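Side-chain contact in acetyl-CoA acetyltransferase (Elizabethkingia anophelis NUHP1, PDB 6BN2), which probably condenses two molecules of acetyl-CoA into acetoacetyl-CoA, or runs the reverse thiolytic cleavage, as a member of the thiolase family: residues G44-K48 / I49-P53. Numbering follows the deposited sequence.
Sequences GALDK and INLNP
Leu46 and Leu51 meet through one methyl each, CD2 of Leu46 lying 3.8 Å from CD2 of Leu51 where the two side chains cross at a slant. The other methyl of Leu46, CD1, lies 4.3 Å from CB of Pro53, a looser touch made in the modelled one of the proline's two conformers. CB of Leu51 sits near the carbonyl O of Leu46, and CG, anti to the backbone N (chi1 -175°), carries CD2 out to the leucine methyl.

The backbone that brings the two leucines together is a Schellman motif that ends the helix. The carbonyl O of Leu46 accepts two backbone bonds from opposite faces of its plane: a nearly straight one from Leu51 N at 3.1 Å, and a more bent one from Ile49 N at 3.2 Å, whose donor stands above that plane. A weak bond from Asn50 N to Asp47 O completes the motif, with Asn50 as the C-prime residue at positive phi (50°). Ile49 has its CG1 between the backbone N and the carbonyl carbon (chi1 50°), which lays that atom against the carbonyl oxygens of Ala45 and Leu46, 3.5 Å from Leu46 O.

On the exposed side a water donates to Asp47 OD1 at 2.9 Å, while Asp47 OD2 forms a salt bridge with Lys43. NZ of Lys48 forms a salt bridge with Glu204 OE2. The turn closes helix 34-48 before strand 59-62: Ala45 and Ile49 rest on strand 12-24, Leu51 reaches Met267 of strand 258-268, and Leu46 and Pro53 both touch Leu83 in a loop.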
loop_
_atom_site.group_PDB
_atom_site.type_symbol
_atom_site.label_atom_id
_atom_site.label_comp_id
_atom_site.label_asym_id
_atom_site.label_seq_id
_atom_site.Cartn_x
_atom_site.Cartn_y
_atom_site.Cartn_z
ATOM N N GLY A 44 -17.829 -5.485 11.124
ATOM C CA GLY A 44 -18.562 -6.735 10.973
ATOM C C GLY A 44 -17.728 -7.944 11.336
ATOM O O GLY A 44 -18.221 -8.878 11.980
ATOM N N ALA A 45 -16.449 -7.932 10.952
ATOM C CA ALA A 45 -15.572 -9.056 11.265
ATOM C C ALA A 45 -15.336 -9.164 12.767
ATOM O O ALA A 45 -15.326 -10.272 13.318
ATOM C CB ALA A 45 -14.245 -8.911 10.516
ATOM N N LEU A 46 -15.165 -8.026 13.447
ATOM C CA LEU A 46 -15.023 -8.064 14.904
ATOM C C LEU A 46 -16.306 -8.538 15.572
ATOM O O LEU A 46 -16.270 -9.340 16.517
ATOM C CB LEU A 46 -14.654 -6.682 15.440
ATOM C CG LEU A 46 -13.341 -6.098 14.921
ATOM C CD1 LEU A 46 -13.176 -4.662 15.446
ATOM C CD2 LEU A 46 -12.186 -6.978 15.334
ATOM N N ASP A 47 -17.447 -8.036 15.102
ATOM C CA ASP A 47 -18.730 -8.341 15.729
ATOM C C ASP A 47 -19.080 -9.823 15.633
ATOM O O ASP A 47 -19.744 -10.355 16.533
ATOM C CB ASP A 47 -19.835 -7.493 15.089
ATOM C CG ASP A 47 -19.846 -6.036 15.573
ATOM O OD1 ASP A 47 -19.180 -5.703 16.579
ATOM O OD2 ASP A 47 -20.552 -5.210 14.943
ATOM N N LYS A 48 -18.662 -10.503 14.554
ATOM C CA LYS A 48 -18.989 -11.919 14.382
ATOM C C LYS A 48 -18.445 -12.772 15.513
ATOM O O LYS A 48 -19.031 -13.810 15.847
ATOM C CB LYS A 48 -18.424 -12.457 13.060
ATOM C CG LYS A 48 -19.179 -12.027 11.813
ATOM C CD LYS A 48 -20.477 -12.811 11.632
ATOM C CE LYS A 48 -21.196 -12.387 10.347
ATOM N NZ LYS A 48 -22.514 -13.103 10.178
ATOM N N ILE A 49 -17.315 -12.375 16.091
ATOM C CA ILE A 49 -16.664 -13.138 17.143
ATOM C C ILE A 49 -16.623 -12.376 18.463
ATOM O O ILE A 49 -15.911 -12.783 19.385
ATOM C CB ILE A 49 -15.251 -13.570 16.709
ATOM C CG1 ILE A 49 -14.463 -12.368 16.175
ATOM C CG2 ILE A 49 -15.349 -14.631 15.615
ATOM C CD1 ILE A 49 -12.987 -12.654 15.930
ATOM N N ASN A 50 -17.381 -11.277 18.565
ATOM C CA ASN A 50 -17.445 -10.456 19.776
ATOM C C ASN A 50 -16.048 -10.105 20.279
ATOM O O ASN A 50 -15.759 -10.163 21.473
ATOM C CB ASN A 50 -18.255 -11.156 20.872
ATOM C CG ASN A 50 -18.690 -10.203 21.973
ATOM O OD1 ASN A 50 -18.852 -9.003 21.744
ATOM N ND2 ASN A 50 -18.875 -10.734 23.174
ATOM N N LEU A 51 -15.168 -9.725 19.355
ATOM C CA LEU A 51 -13.768 -9.521 19.707
ATOM C C LEU A 51 -13.547 -8.130 20.285
ATOM O O LEU A 51 -13.979 -7.129 19.702
ATOM C CB LEU A 51 -12.868 -9.717 18.480
ATOM C CG LEU A 51 -11.364 -9.640 18.772
ATOM C CD1 LEU A 51 -10.905 -10.757 19.704
ATOM C CD2 LEU A 51 -10.580 -9.687 17.465
ATOM N N ASN A 52 -12.875 -8.073 21.430
ATOM C CA ASN A 52 -12.412 -6.806 21.992
ATOM C C ASN A 52 -11.540 -6.114 20.949
ATOM O O ASN A 52 -10.503 -6.672 20.566
ATOM C CB ASN A 52 -11.627 -7.082 23.277
ATOM C CG ASN A 52 -11.041 -5.825 23.908
ATOM O OD1 ASN A 52 -11.150 -4.724 23.375
ATOM N ND2 ASN A 52 -10.417 -5.995 25.066
ATOM N N PRO A 53 -11.918 -4.927 20.456
ATOM C CA PRO A 53 -11.128 -4.295 19.385
ATOM C C PRO A 53 -9.670 -4.077 19.751
ATOM O O PRO A 53 -8.810 -4.047 18.854
ATOM C CB PRO A 53 -11.865 -2.969 19.156
ATOM C CG PRO A 53 -13.284 -3.263 19.572
ATOM C CD PRO A 53 -13.155 -4.183 20.749
HETATM O O HOH W 1 -18.732 -7.003 19.176
#